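Local atomic coordinates of FERM, RhoGEF and pleckstrin domain protein 2 (PDB entry 6D21), a protein that probably works as a guanine nucleotide exchange factor for RAC1 in actin remodelling and semaphorin responses, and is represented here by its FERM domain. Residues V191-A196 with K203-V208; K236-L241 with E257-S262. All coordinates share one frame; numbering follows the deposited sequence.

Contact 1: V191-A196 with K203-V208; sequences VRFHPA and KINLAV
H194 and A196 trade paired backbone hydrogen bonds with L206 and I204, so that 194-196 runs antiparallel to 203-208 as a β hairpin in the PH-like C-terminal lobe of the FERM domain. Between these two pairs P195 faces N205 at a non-hydrogen-bonded site, which suits a proline because its N carries no hydrogen to offer. Beyond the direct pairing, one water joins R192 O to V208 N and a second joins R192 N to V208 O.

F193 and N205 meet as stacked flat groups. N205 CB sits over one face of the ring, 3.8 Å from its centroid in a CH-pi contact, while the amide lies only 11° from the ring plane, with N205 CG 3.6 Å from F193 CG. F216 adds a second ring beside F193, and a serine at F193 would probably leave the N205 amide without its flat support and open a gap against F216.

The face bearing H194, A196, I204 and L206 is apolar apart from the imidazole. I204 CG1 stands between its backbone N and carbonyl carbon (chi1 51°), which brings CD1 within 4.0 Å of A196 CB. L206 O takes the 2.8 Å bond from H194 N, and at the imidazole's edge, in the ring plane, H194 ND1 makes a weak 3.5 Å bond to the same oxygen.

Contact 2: K236-L241 with E257-S262; sequences KRKRFL and EFLMGS
F240 and F258 exchange two backbone hydrogen bonds across an antiparallel β hairpin of the PH-like lobe, with F240 N to F258 O at 2.8 Å and F258 N to F240 O at 3.0 Å. M260 N continues the pairing with a nearly straight bond to K238 O, just where the chain leaves the type II' turn K236-R239.

The charged contact joins R239 and E257. The extended chain of E257 carries OE2 over one face of the guanidinium, 2.9 Å from R239 NE, with the two planes 87° apart. No N-H points at the oxygen, so attraction between charges alone makes this salt bridge on an exposed face.

Apolar contacts flank the strands on both faces. Beside the charged pair, L259 CD1 lies 4.0 Å from R239 CG and 3.9 Å from K238 CB, making use of the aliphatic parts of both long chains. On the buried face F240 has CG anti to its backbone N (chi1 -176°), directing the ring to helix 263-281, where it meets F269 edge-to-face. M260 suits this border because its flexible thioether can lie against an aromatic: SD approaches the F240 ring obliquely, 5.3 Å from the centroid, and touches F240 CB at 3.9 Å.

How the contacts relate
Contacts 1 and 2 belong to one antiparallel sheet, their centres about 12 Å apart, and are joined where strand 194-197 lies beside strand 255-260. A backbone hydrogen bond between L259 and A197 marks this seam. A196 lies in the seam, its CB 3.2 Å from L259 O and 3.8 Å from M260 CG, and its small methyl fits beside the thioether chain. Farther along, I204 CD1 meets F258 CD1 at 3.6 Å, so contact 1 and segment 257-262 share an apolar layer. Helix 263-281 covers that layer, with F269 touching H194 and L206 of contact 1 and F240 of contact 2.

Contact 1: V191-A196 with K203-V208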
# COMPACT_ATOMS: atom_id res chain seq x y z
N VAL A 191 -5.68 0.45 -2.89
CA VAL A 191 -6.53 1.56 -2.44
C VAL A 191 -6.20 2.00 -0.99
O VAL A 191 -6.09 1.16 -0.09
CB VAL A 191 -8.02 1.17 -2.55
CG1 VAL A 191 -8.91 2.19 -1.86
CG2 VAL A 191 -8.42 1.02 -4.02
N ARG A 192 -6.03 3.30 -0.80
CA ARG A 192 -5.91 3.87 0.55
C ARG A 192 -6.88 5.03 0.72
O ARG A 192 -6.76 6.06 0.05
CB ARG A 192 -4.48 4.32 0.84
CG ARG A 192 -3.56 3.19 1.35
CD ARG A 192 -2.94 2.50 0.18
NE ARG A 192 -2.00 1.44 0.51
CZ ARG A 192 -2.30 0.15 0.56
NH1 ARG A 192 -3.55 -0.27 0.33
NH2 ARG A 192 -1.34 -0.73 0.82
N PHE A 193 -7.84 4.86 1.62
CA PHE A 193 -8.93 5.82 1.79
C PHE A 193 -8.50 7.08 2.54
O PHE A 193 -7.75 7.02 3.51
CB PHE A 193 -10.11 5.19 2.55
CG PHE A 193 -10.94 4.25 1.71
CD1 PHE A 193 -10.90 4.30 0.33
CD2 PHE A 193 -11.77 3.33 2.32
CE1 PHE A 193 -11.68 3.45 -0.43
CE2 PHE A 193 -12.54 2.47 1.56
CZ PHE A 193 -12.49 2.52 0.19
N HIS A 194 -8.98 8.21 2.05
CA HIS A 194 -8.92 9.47 2.76
C HIS A 194 -10.36 9.94 2.92
O HIS A 194 -10.98 10.31 1.94
CB HIS A 194 -8.07 10.50 1.99
CG HIS A 194 -6.66 10.06 1.74
ND1 HIS A 194 -6.33 9.09 0.81
CD2 HIS A 194 -5.48 10.45 2.29
CE1 HIS A 194 -5.02 8.91 0.80
NE2 HIS A 194 -4.49 9.72 1.70
N PRO A 195 -10.90 9.88 4.15
CA PRO A 195 -12.32 10.20 4.37
C PRO A 195 -12.62 11.67 4.12
O PRO A 195 -11.77 12.51 4.38
CB PRO A 195 -12.56 9.85 5.85
CG PRO A 195 -11.40 9.05 6.26
CD PRO A 195 -10.24 9.50 5.41
N ALA A 196 -13.83 11.94 3.63
CA ALA A 196 -14.29 13.30 3.36
C ALA A 196 -15.80 13.31 3.17
O ALA A 196 -16.43 12.26 3.12
CB ALA A 196 -13.59 13.87 2.13
N LYS A 203 -20.90 11.17 3.47
CA LYS A 203 -19.58 10.63 3.78
C LYS A 203 -19.04 9.85 2.60
O LYS A 203 -19.71 8.97 2.06
CB LYS A 203 -19.65 9.73 5.01
CG LYS A 203 -18.82 10.21 6.19
CD LYS A 203 -19.22 11.61 6.61
CE LYS A 203 -18.98 11.82 8.09
NZ LYS A 203 -19.73 13.00 8.60
N ILE A 204 -17.82 10.17 2.18
CA ILE A 204 -17.20 9.41 1.10
C ILE A 204 -15.72 9.21 1.38
O ILE A 204 -15.18 9.74 2.34
CB ILE A 204 -17.40 10.09 -0.27
CG1 ILE A 204 -16.98 11.56 -0.21
CG2 ILE A 204 -18.84 9.95 -0.76
CD1 ILE A 204 -15.55 11.80 -0.61
N ASN A 205 -15.07 8.41 0.54
CA ASN A 205 -13.62 8.24 0.64
C ASN A 205 -12.96 8.62 -0.67
O ASN A 205 -13.43 8.24 -1.74
CB ASN A 205 -13.27 6.80 1.01
CG ASN A 205 -13.79 6.41 2.37
OD1 ASN A 205 -13.25 6.85 3.40
ND2 ASN A 205 -14.85 5.61 2.41
N LEU A 206 -11.87 9.40 -0.56
CA LEU A 206 -11.06 9.76 -1.71
C LEU A 206 -9.84 8.86 -1.77
O LEU A 206 -9.33 8.40 -0.75
CB LEU A 206 -10.61 11.24 -1.66
CG LEU A 206 -11.73 12.29 -1.68
CD1 LEU A 206 -11.17 13.71 -1.65
CD2 LEU A 206 -12.62 12.07 -2.90
N ALA A 207 -9.37 8.61 -2.99
CA ALA A 207 -8.17 7.83 -3.16
C ALA A 207 -7.50 8.24 -4.46
O ALA A 207 -8.15 8.80 -5.37
CB ALA A 207 -8.48 6.32 -3.15
N VAL A 208 -6.22 7.95 -4.57
CA VAL A 208 -5.48 8.26 -5.78
C VAL A 208 -4.74 7.00 -6.20
O VAL A 208 -4.30 6.21 -5.36
CB VAL A 208 -4.51 9.46 -5.58
CG1 VAL A 208 -3.46 9.16 -4.48
CG2 VAL A 208 -3.86 9.86 -6.91
O HOH W 1 -5.05 7.18 -1.95
O HOH W 2 -5.25 4.88 -3.22

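Contact 2: K236-L241 with E257-S262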
# COMPACT_ATOMS: atom_id res chain seq x y z
N LYS A 236 -8.13 24.30 -0.14
CA LYS A 236 -8.35 25.56 0.55
C LYS A 236 -8.79 25.26 1.99
O LYS A 236 -9.97 25.02 2.24
CB LYS A 236 -9.39 26.42 -0.18
CG LYS A 236 -8.91 27.83 -0.51
CD LYS A 236 -9.65 28.41 -1.71
CE LYS A 236 -8.94 29.64 -2.26
NZ LYS A 236 -9.16 30.87 -1.43
N ARG A 237 -7.82 25.25 2.90
CA ARG A 237 -8.02 24.86 4.30
C ARG A 237 -8.52 23.41 4.38
O ARG A 237 -7.80 22.49 4.01
CB ARG A 237 -8.94 25.85 5.02
CG ARG A 237 -8.31 27.24 5.10
CD ARG A 237 -9.10 28.27 5.88
NE ARG A 237 -8.49 29.58 5.72
CZ ARG A 237 -8.74 30.65 6.46
NH1 ARG A 237 -9.62 30.60 7.46
NH2 ARG A 237 -8.11 31.79 6.20
N LYS A 238 -9.74 23.20 4.85
CA LYS A 238 -10.25 21.83 4.98
C LYS A 238 -10.91 21.32 3.70
O LYS A 238 -11.37 20.18 3.65
CB LYS A 238 -11.23 21.71 6.14
CG LYS A 238 -10.64 22.06 7.50
CD LYS A 238 -11.73 22.48 8.48
CE LYS A 238 -12.91 21.52 8.45
NZ LYS A 238 -13.94 21.87 9.47
N ARG A 239 -10.96 22.15 2.67
CA ARG A 239 -11.62 21.79 1.42
C ARG A 239 -10.62 21.28 0.39
O ARG A 239 -9.58 21.89 0.16
CB ARG A 239 -12.37 23.00 0.85
CG ARG A 239 -13.21 23.74 1.88
CD ARG A 239 -13.32 25.21 1.54
NE ARG A 239 -14.69 25.62 1.23
CZ ARG A 239 -15.02 26.43 0.22
NH1 ARG A 239 -16.30 26.74 0.01
NH2 ARG A 239 -14.07 26.89 -0.58
N PHE A 240 -10.92 20.14 -0.23
CA PHE A 240 -10.10 19.63 -1.32
C PHE A 240 -10.86 19.83 -2.63
O PHE A 240 -12.06 19.55 -2.73
CB PHE A 240 -9.75 18.15 -1.11
CG PHE A 240 -8.83 17.59 -2.16
CD1 PHE A 240 -7.46 17.82 -2.11
CD2 PHE A 240 -9.33 16.81 -3.20
CE1 PHE A 240 -6.62 17.30 -3.07
CE2 PHE A 240 -8.49 16.28 -4.16
CZ PHE A 240 -7.13 16.53 -4.10
N LEU A 241 -10.17 20.35 -3.64
CA LEU A 241 -10.83 20.80 -4.86
C LEU A 241 -10.31 20.09 -6.10
O LEU A 241 -9.11 20.10 -6.39
CB LEU A 241 -10.66 22.31 -5.02
CG LEU A 241 -11.42 23.27 -4.08
CD1 LEU A 241 -10.85 23.26 -2.67
CD2 LEU A 241 -11.37 24.67 -4.64
N GLU A 257 -16.15 19.63 -4.92
CA GLU A 257 -15.67 20.01 -3.60
C GLU A 257 -15.83 18.88 -2.61
O GLU A 257 -16.90 18.27 -2.52
CB GLU A 257 -16.42 21.25 -3.12
CG GLU A 257 -15.98 21.74 -1.76
CD GLU A 257 -16.66 23.04 -1.38
OE1 GLU A 257 -17.78 23.32 -1.88
OE2 GLU A 257 -16.06 23.80 -0.59
N PHE A 258 -14.77 18.61 -1.85
CA PHE A 258 -14.84 17.63 -0.77
C PHE A 258 -14.28 18.18 0.53
O PHE A 258 -13.13 18.63 0.59
CB PHE A 258 -14.11 16.35 -1.14
CG PHE A 258 -14.64 15.69 -2.37
CD1 PHE A 258 -15.79 14.91 -2.31
CD2 PHE A 258 -14.01 15.87 -3.60
CE1 PHE A 258 -16.29 14.30 -3.44
CE2 PHE A 258 -14.50 15.26 -4.74
CZ PHE A 258 -15.65 14.47 -4.66
N LEU A 259 -15.09 18.13 1.58
CA LEU A 259 -14.67 18.60 2.90
C LEU A 259 -13.95 17.49 3.64
O LEU A 259 -14.50 16.41 3.86
CB LEU A 259 -15.88 19.07 3.70
CG LEU A 259 -15.61 19.99 4.88
CD1 LEU A 259 -14.68 21.12 4.47
CD2 LEU A 259 -16.92 20.54 5.42
N MET A 260 -12.71 17.76 4.03
CA MET A 260 -11.95 16.76 4.78
C MET A 260 -11.84 17.15 6.25
O MET A 260 -12.33 18.21 6.65
CB MET A 260 -10.58 16.57 4.13
CG MET A 260 -10.69 16.26 2.65
SD MET A 260 -9.19 15.65 1.87
CE MET A 260 -8.77 14.30 2.97
N GLY A 261 -11.21 16.29 7.05
CA GLY A 261 -11.20 16.44 8.50
C GLY A 261 -10.37 17.60 9.03
O GLY A 261 -10.83 18.34 9.90
N SER A 262 -9.16 17.74 8.51
CA SER A 262 -8.30 18.86 8.87
C SER A 262 -7.59 19.42 7.64
O SER A 262 -7.61 18.81 6.56
CB SER A 262 -7.27 18.43 9.92
OG SER A 262 -6.60 17.26 9.50